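Local coordinates for protein AbiQ (Lactococcus lactis, PDB 4GLK) that cleaves RNA as the toxin of a type III toxin-antitoxin system and is neutralised by its cognate antitoxin RNA, AntiQ, at residues 37-42 / 90-95; 138-143 / 150-155. The protein carries 1 engineered substitution. All blocks are in the same frame, centred on the assembly; numbering follows the deposited sequence.

Both are buried contacts, and interaction 1 is nearer the centre of the chain: about 8 Å against about 15 Å, measured between centres. Interaction 1 joins the broken strands 33-40 and 79-94, at the corner at V38 and the loop residue M92, purely through apolar side chains. Interaction 2 joins residues 138-143 of helix 126-143 to the turn between helices 146-151 and 155-166. It brings the A140 methyl against the F155 ring and S152, whose hydroxyl is bonded to Y148 O. Helix 126-143 covers V38 and L39 and carries A140. M92 packs on F155, and a probable hydrogen bond of 3.0 Å runs from C153 N to H90 O.

Interaction 1 of 2, residues 37-42 / 90-95; sequences VVLKKN and HNMIPV
M92 reaches across to L39 and V38, and its thioether end does the touching. The methyl CE of M92 lies 3.9 Å from CD1 of L39. One atom back along the chain, SD of M92 is 4.4 Å from CG2 of V38. The M92 and L39 side chains meet at an oblique angle. CG of M92 sits between the backbone N and the carbonyl carbon (chi1 70°). From there the chain is fully extended (chi2 179°), which carries the sulfur and the methyl out to V38 and L39. No hydrogen bond links the two segments. The contact is small and wholly apolar. V38 and M92 are buried, and L39 is partly exposed.

Strands 33-40 and 79-94 are not direct neighbours in the antiparallel sheet of this ToxN-family fold (SH3 clan). Strand 45-52 runs between them, and the CA atoms of V38 and M92 are 9.0 Å apart. Y46 of that middle strand bonds through its backbone to V38 and L39, and the M92 side chain touches Y46. I129 and S133 of helix 126-143 lie on V38, and S133 and Y137 on L39, while F155 at the start of helix 155-166 packs on M92.

Interaction 2 of 2, residues 138-143 / 150-155; sequences RKAAHE and KFSCDF
The F155 ring has the carbonyl O of C153 over the centre of one face, 3.6 Å above the plane, and meets the methyl of A140 obliquely, nearest at CE2. This is a helix-against-turn contact in the helical part of the ToxN/AbiQ fold. Helix 126-143 faces the short link between helices 146-151 and 155-166. CB of A140 is 4.1 Å from CE2 of F155. CG of F155 is anti to the carbonyl carbon (chi1 -60°), and the ring lies back over the link that precedes it. D154 is the N-cap residue of helix 155-166 and the centre of an inverse gamma turn. That turn has a weak bond from F155 N to C153 O, so the carbonyl over the ring belongs to the turn itself.

S152 is the second partner of A140. Their CB atoms are 4.1 Å apart, while the modelled approach of S152 OG to the methyl is too short to be trusted. The S152 hydroxyl is hydrogen-bonded to Y148 O in the preceding helix, which satisfies this buried polar group. The end of K139 leads away from 150-155. Its NZ and E143 OE1, 3.5 Å apart, form a salt bridge whose hydrogen bond is weak. A wider pi-type turn lies at 139-143: R138 O accepts from both H142 N, at 2.9 Å, and E143 N, at 2.8 Å.

Interaction 1 of 2, residues 37-42 / 90-95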
ATOM      1  N   VAL A  37       1.295   9.237  -2.364  1.00 26.58           N
ATOM      2  CA  VAL A  37       0.925   8.532  -3.609  1.00 26.77           C
ATOM      3  C   VAL A  37       2.168   7.831  -4.165  1.00 34.54           C
ATOM      4  O   VAL A  37       3.241   8.423  -4.255  1.00 32.29           O
ATOM      5  CB  VAL A  37       0.288   9.484  -4.658  1.00 29.29           C
ATOM      6  CG1 VAL A  37      -0.220   8.724  -5.873  1.00 28.08           C
ATOM      7  CG2 VAL A  37      -0.835  10.309  -4.036  1.00 29.20           C
ATOM      8  N   VAL A  38       2.009   6.554  -4.491  1.00 33.42           N
ATOM      9  CA  VAL A  38       3.078   5.712  -5.005  1.00 33.48           C
ATOM     10  C   VAL A  38       2.993   5.640  -6.528  1.00 37.50           C
ATOM     11  O   VAL A  38       3.975   5.326  -7.193  1.00 34.96           O
ATOM     12  CB  VAL A  38       3.000   4.303  -4.357  1.00 37.79           C
ATOM     13  CG1 VAL A  38       3.083   4.391  -2.831  1.00 38.26           C
ATOM     14  CG2 VAL A  38       1.741   3.539  -4.797  1.00 36.89           C
ATOM     15  N   LEU A  39       1.799   5.894  -7.068  1.00 36.41           N
ATOM     16  CA  LEU A  39       1.509   5.777  -8.494  1.00 37.63           C
ATOM     17  C   LEU A  39       0.303   6.665  -8.806  1.00 44.02           C
ATOM     18  O   LEU A  39      -0.774   6.495  -8.226  1.00 43.48           O
ATOM     19  CB  LEU A  39       1.161   4.298  -8.831  1.00 37.53           C
ATOM     20  CG  LEU A  39       1.831   3.558 -10.019  1.00 41.96           C
ATOM     21  CD1 LEU A  39       0.923   2.441 -10.511  1.00 41.14           C
ATOM     22  CD2 LEU A  39       2.160   4.476 -11.184  1.00 43.32           C
ATOM     23  N   LYS A  40       0.511   7.646  -9.668  1.00 43.20           N
ATOM     24  CA  LYS A  40      -0.521   8.559 -10.123  1.00 44.60           C
ATOM     25  C   LYS A  40      -0.728   8.059 -11.555  1.00 53.27           C
ATOM     26  O   LYS A  40       0.043   8.407 -12.459  1.00 54.08           O
ATOM     27  CB  LYS A  40       0.004  10.007 -10.037  1.00 46.91           C
ATOM     28  CG  LYS A  40      -0.922  11.066 -10.607  1.00 58.87           C
ATOM     29  CD  LYS A  40      -0.153  11.991 -11.548  1.00 68.73           C
ATOM     30  CE  LYS A  40      -1.019  12.714 -12.559  1.00 72.86           C
ATOM     31  NZ  LYS A  40      -1.973  13.661 -11.918  1.00 73.43           N
ATOM     32  N   LYS A  41      -1.675   7.129 -11.731  1.00 52.05           N
ATOM     33  CA  LYS A  41      -1.864   6.496 -13.031  1.00 53.97           C
ATOM     34  C   LYS A  41      -3.305   6.497 -13.570  1.00 61.85           C
ATOM     35  O   LYS A  41      -3.908   5.423 -13.663  1.00 62.91           O
ATOM     36  CB  LYS A  41      -1.240   5.082 -13.040  1.00 56.90           C
ATOM     37  N   ASN A  42      -3.851   7.673 -14.001  1.00 58.77           N
ATOM     38  CA  ASN A  42      -3.254   9.021 -13.920  1.00 57.79           C
ATOM     39  C   ASN A  42      -4.143   9.966 -13.122  1.00 59.38           C
ATOM     40  O   ASN A  42      -3.637  10.807 -12.375  1.00 59.41           O
ATOM     41  CB  ASN A  42      -2.897   9.593 -15.291  1.00 60.92           C
ATOM     42  CG  ASN A  42      -1.437   9.406 -15.663  1.00 89.47           C
ATOM     43  OD1 ASN A  42      -0.530  10.025 -15.087  1.00 82.52           O
ATOM     44  ND2 ASN A  42      -1.177   8.558 -16.647  1.00 83.06           N
ATOM     45  N   HIS A  90       1.131  -5.446  -4.469  1.00 21.43           N
ATOM     46  CA  HIS A  90       0.057  -6.263  -5.031  1.00 22.17           C
ATOM     47  C   HIS A  90      -1.314  -5.955  -4.443  1.00 23.17           C
ATOM     48  O   HIS A  90      -2.320  -6.264  -5.071  1.00 23.43           O
ATOM     49  CB  HIS A  90       0.382  -7.761  -4.917  1.00 23.96           C
ATOM     50  CG  HIS A  90       0.487  -8.297  -3.520  1.00 27.53           C
ATOM     51  ND1 HIS A  90       1.509  -7.913  -2.670  1.00 29.73           N
ATOM     52  CD2 HIS A  90      -0.246  -9.257  -2.910  1.00 29.61           C
ATOM     53  CE1 HIS A  90       1.352  -8.627  -1.568  1.00 28.87           C
ATOM     54  NE2 HIS A  90       0.314  -9.452  -1.664  1.00 29.23           N
ATOM     55  N   ASN A  91      -1.359  -5.317  -3.272  1.00 18.53           N
ATOM     56  CA  ASN A  91      -2.613  -4.934  -2.606  1.00 18.79           C
ATOM     57  C   ASN A  91      -2.861  -3.425  -2.610  1.00 22.21           C
ATOM     58  O   ASN A  91      -3.728  -2.936  -1.871  1.00 21.03           O
ATOM     59  CB  ASN A  91      -2.673  -5.497  -1.201  1.00 18.26           C
ATOM     60  CG  ASN A  91      -2.796  -6.991  -1.186  1.00 33.23           C
ATOM     61  OD1 ASN A  91      -3.390  -7.619  -2.078  1.00 33.52           O
ATOM     62  ND2 ASN A  91      -2.164  -7.593  -0.216  1.00 25.24           N
ATOM     63  N   MET A  92      -2.143  -2.696  -3.463  1.00 18.35           N
ATOM     64  CA  MET A  92      -2.362  -1.250  -3.570  1.00 19.35           C
ATOM     65  C   MET A  92      -3.748  -0.983  -4.183  1.00 24.30           C
ATOM     66  O   MET A  92      -4.302  -1.842  -4.887  1.00 22.94           O
ATOM     67  CB  MET A  92      -1.234  -0.554  -4.349  1.00 21.41           C
ATOM     68  CG  MET A  92      -1.234  -0.890  -5.800  1.00 25.29           C
ATOM     69  SD  MET A  92       0.072  -0.046  -6.671  1.00 29.96           S
ATOM     70  CE  MET A  92      -0.400  -0.478  -8.356  1.00 27.32           C
ATOM     71  N   ILE A  93      -4.317   0.195  -3.884  1.00 20.61           N
ATOM     72  CA  ILE A  93      -5.656   0.539  -4.333  1.00 19.61           C
ATOM     73  C   ILE A  93      -5.776   1.979  -4.778  1.00 25.06           C
ATOM     74  O   ILE A  93      -5.128   2.867  -4.200  1.00 23.58           O
ATOM     75  CB  ILE A  93      -6.708   0.244  -3.186  1.00 22.05           C
ATOM     76  CG1 ILE A  93      -6.324   0.950  -1.854  1.00 22.48           C
ATOM     77  CG2 ILE A  93      -6.976  -1.281  -2.998  1.00 20.56           C
ATOM     78  CD1 ILE A  93      -7.444   1.034  -0.780  1.00 25.52           C
ATOM     79  N   PRO A  94      -6.704   2.256  -5.726  1.00 23.57           N
ATOM     80  CA  PRO A  94      -6.990   3.652  -6.066  1.00 23.00           C
ATOM     81  C   PRO A  94      -7.951   4.211  -5.005  1.00 26.70           C
ATOM     82  O   PRO A  94      -8.925   3.543  -4.621  1.00 26.78           O
ATOM     83  CB  PRO A  94      -7.643   3.542  -7.448  1.00 24.40           C
ATOM     84  CG  PRO A  94      -8.331   2.225  -7.430  1.00 28.16           C
ATOM     85  CD  PRO A  94      -7.580   1.329  -6.481  1.00 24.22           C
ATOM     86  N   VAL A  95      -7.656   5.407  -4.489  1.00 22.38           N
ATOM     87  CA  VAL A  95      -8.502   6.011  -3.457  1.00 21.74           C
ATOM     88  C   VAL A  95      -8.925   7.413  -3.898  1.00 26.29           C
ATOM     89  O   VAL A  95      -8.058   8.265  -4.132  1.00 23.83           O
ATOM     90  CB  VAL A  95      -7.832   6.045  -2.036  1.00 23.83           C
ATOM     91  CG1 VAL A  95      -8.786   6.649  -0.988  1.00 22.87           C
ATOM     92  CG2 VAL A  95      -7.371   4.662  -1.598  1.00 23.10           C
TER

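Interaction 2 of 2, residues 138-143 / 150-155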
ATOM      1  N   ARG A 138       1.489  -2.740 -14.454  1.00 21.29           N
ATOM      2  CA  ARG A 138       1.591  -3.156 -15.849  1.00 21.78           C
ATOM      3  C   ARG A 138       1.553  -4.671 -16.013  1.00 27.68           C
ATOM      4  O   ARG A 138       0.801  -5.169 -16.859  1.00 28.04           O
ATOM      5  CB  ARG A 138       2.844  -2.568 -16.510  1.00 19.65           C
ATOM      6  CG  ARG A 138       2.825  -1.048 -16.622  1.00 19.53           C
ATOM      7  CD  ARG A 138       4.012  -0.602 -17.442  1.00 28.64           C
ATOM      8  NE  ARG A 138       4.347   0.815 -17.261  1.00 31.01           N
ATOM      9  CZ  ARG A 138       4.333   1.714 -18.237  1.00 56.25           C
ATOM     10  NH1 ARG A 138       3.943   1.379 -19.459  1.00 57.64           N
ATOM     11  NH2 ARG A 138       4.685   2.968 -17.990  1.00 47.53           N
ATOM     12  N   LYS A 139       2.327  -5.400 -15.202  1.00 23.19           N
ATOM     13  CA  LYS A 139       2.363  -6.876 -15.267  1.00 24.52           C
ATOM     14  C   LYS A 139       0.997  -7.496 -14.966  1.00 29.83           C
ATOM     15  O   LYS A 139       0.587  -8.414 -15.667  1.00 30.82           O
ATOM     16  CB  LYS A 139       3.438  -7.447 -14.329  1.00 26.08           C
ATOM     17  CG  LYS A 139       4.869  -7.157 -14.793  1.00 31.15           C
ATOM     18  CD  LYS A 139       5.513  -8.347 -15.475  1.00 29.73           C
ATOM     19  CE  LYS A 139       6.841  -7.999 -16.093  1.00 38.86           C
ATOM     20  NZ  LYS A 139       7.398  -9.149 -16.855  1.00 49.05           N
ATOM     21  N   ALA A 140       0.267  -6.957 -13.977  1.00 27.07           N
ATOM     22  CA  ALA A 140      -1.061  -7.498 -13.623  1.00 27.19           C
ATOM     23  C   ALA A 140      -2.214  -7.054 -14.535  1.00 34.39           C
ATOM     24  O   ALA A 140      -3.075  -7.869 -14.878  1.00 33.77           O
ATOM     25  CB  ALA A 140      -1.396  -7.160 -12.175  1.00 26.92           C
ATOM     26  N   ALA A 141      -2.268  -5.750 -14.858  1.00 32.73           N
ATOM     27  CA  ALA A 141      -3.363  -5.157 -15.625  1.00 32.85           C
ATOM     28  C   ALA A 141      -3.183  -5.073 -17.130  1.00 38.37           C
ATOM     29  O   ALA A 141      -4.179  -5.119 -17.854  1.00 39.35           O
ATOM     30  CB  ALA A 141      -3.683  -3.784 -15.061  1.00 33.62           C
ATOM     31  N   HIS A 142      -1.944  -4.943 -17.623  1.00 34.67           N
ATOM     32  CA  HIS A 142      -1.701  -4.803 -19.058  1.00 35.47           C
ATOM     33  C   HIS A 142      -1.114  -6.063 -19.702  1.00 41.92           C
ATOM     34  O   HIS A 142      -1.579  -6.474 -20.764  1.00 41.44           O
ATOM     35  CB  HIS A 142      -0.805  -3.585 -19.347  1.00 36.68           C
ATOM     36  CG  HIS A 142      -1.391  -2.258 -18.934  1.00 40.76           C
ATOM     37  ND1 HIS A 142      -0.618  -1.123 -18.916  1.00 42.99           N
ATOM     38  CD2 HIS A 142      -2.643  -1.925 -18.554  1.00 43.19           C
ATOM     39  CE1 HIS A 142      -1.411  -0.135 -18.526  1.00 42.72           C
ATOM     40  NE2 HIS A 142      -2.643  -0.585 -18.295  1.00 43.02           N
ATOM     41  N   GLU A 143      -0.085  -6.646 -19.072  1.00 37.14           N
ATOM     42  CA  GLU A 143       0.609  -7.828 -19.560  1.00 37.31           C
ATOM     43  C   GLU A 143      -0.159  -9.087 -19.214  1.00 43.07           C
ATOM     44  O   GLU A 143      -0.066 -10.072 -19.948  1.00 42.90           O
ATOM     45  CB  GLU A 143       2.007  -7.910 -18.940  1.00 38.77           C
ATOM     46  CG  GLU A 143       3.057  -8.504 -19.835  1.00 52.20           C
ATOM     47  CD  GLU A 143       4.474  -8.499 -19.291  1.00 74.13           C
ATOM     48  OE1 GLU A 143       5.180  -9.509 -19.488  1.00 70.87           O
ATOM     49  OE2 GLU A 143       4.908  -7.479 -18.714  1.00 69.95           O
ATOM     50  N   LYS A 150      -2.423 -13.191 -10.373  1.00 31.08           N
ATOM     51  CA  LYS A 150      -2.933 -14.015  -9.280  1.00 30.51           C
ATOM     52  C   LYS A 150      -2.777 -13.425  -7.871  1.00 33.17           C
ATOM     53  O   LYS A 150      -3.603 -13.709  -6.998  1.00 34.00           O
ATOM     54  CB  LYS A 150      -2.398 -15.449  -9.377  1.00 32.21           C
ATOM     55  CG  LYS A 150      -0.953 -15.652  -8.933  1.00 40.09           C
ATOM     56  CD  LYS A 150      -0.567 -17.112  -9.058  1.00 45.57           C
ATOM     57  CE  LYS A 150       0.727 -17.411  -8.359  1.00 51.50           C
ATOM     58  NZ  LYS A 150       0.552 -17.426  -6.887  1.00 53.42           N
ATOM     59  N   PHE A 151      -1.708 -12.645  -7.642  1.00 29.05           N
ATOM     60  CA  PHE A 151      -1.435 -12.007  -6.343  1.00 28.09           C
ATOM     61  C   PHE A 151      -2.015 -10.627  -6.217  1.00 30.55           C
ATOM     62  O   PHE A 151      -2.271 -10.160  -5.111  1.00 30.84           O
ATOM     63  CB  PHE A 151       0.079 -11.917  -6.068  1.00 29.44           C
ATOM     64  CG  PHE A 151       0.636 -13.118  -5.344  1.00 30.88           C
ATOM     65  CD1 PHE A 151       0.234 -13.417  -4.046  1.00 32.80           C
ATOM     66  CD2 PHE A 151       1.540 -13.970  -5.969  1.00 34.44           C
ATOM     67  CE1 PHE A 151       0.737 -14.540  -3.381  1.00 36.01           C
ATOM     68  CE2 PHE A 151       2.056 -15.086  -5.294  1.00 35.27           C
ATOM     69  CZ  PHE A 151       1.641 -15.367  -4.008  1.00 33.83           C
ATOM     70  N   SER A 152      -2.184  -9.951  -7.315  1.00 28.24           N
ATOM     71  CA  SER A 152      -2.630  -8.580  -7.201  1.00 29.69           C
ATOM     72  C   SER A 152      -4.090  -8.340  -7.358  1.00 32.28           C
ATOM     73  O   SER A 152      -4.816  -9.191  -7.871  1.00 29.95           O
ATOM     74  CB  SER A 152      -1.794  -7.651  -8.074  1.00 36.20           C
ATOM     75  OG  SER A 152      -1.862  -8.085  -9.419  1.00 52.95           O
ATOM     76  N   CYS A 153      -4.529  -7.186  -6.837  1.00 31.11           N
ATOM     77  CA  CYS A 153      -5.886  -6.666  -6.914  1.00 32.51           C
ATOM     78  C   CYS A 153      -6.192  -6.508  -8.390  1.00 34.81           C
ATOM     79  O   CYS A 153      -5.278  -6.260  -9.187  1.00 33.99           O
ATOM     80  CB  CYS A 153      -5.966  -5.315  -6.209  1.00 34.09           C
ATOM     81  SG  CYS A 153      -5.909  -5.395  -4.396  1.00 39.12           S
ATOM     82  N   ASP A 154      -7.463  -6.604  -8.766  1.00 30.53           N
ATOM     83  CA  ASP A 154      -7.846  -6.365 -10.156  1.00 28.59           C
ATOM     84  C   ASP A 154      -7.890  -4.827 -10.232  1.00 29.85           C
ATOM     85  O   ASP A 154      -8.927  -4.232  -9.949  1.00 29.56           O
ATOM     86  CB  ASP A 154      -9.212  -7.015 -10.443  1.00 30.15           C
ATOM     87  CG  ASP A 154      -9.692  -6.909 -11.880  1.00 40.08           C
ATOM     88  OD1 ASP A 154      -9.134  -6.081 -12.635  1.00 40.42           O
ATOM     89  OD2 ASP A 154     -10.664  -7.627 -12.237  1.00 43.25           O
ATOM     90  N   PHE A 155      -6.719  -4.197 -10.511  1.00 23.95           N
ATOM     91  CA  PHE A 155      -6.527  -2.745 -10.532  1.00 22.60           C
ATOM     92  C   PHE A 155      -7.531  -1.955 -11.358  1.00 28.53           C
ATOM     93  O   PHE A 155      -8.035  -0.938 -10.891  1.00 28.77           O
ATOM     94  CB  PHE A 155      -5.073  -2.369 -10.870  1.00 23.43           C
ATOM     95  CG  PHE A 155      -4.042  -2.899  -9.901  1.00 23.40           C
ATOM     96  CD1 PHE A 155      -4.136  -2.624  -8.539  1.00 23.52           C
ATOM     97  CD2 PHE A 155      -2.956  -3.639 -10.354  1.00 24.48           C
ATOM     98  CE1 PHE A 155      -3.205  -3.145  -7.642  1.00 24.03           C
ATOM     99  CE2 PHE A 155      -2.022  -4.162  -9.450  1.00 27.60           C
ATOM    100  CZ  PHE A 155      -2.142  -3.893  -8.101  1.00 24.41           C
TER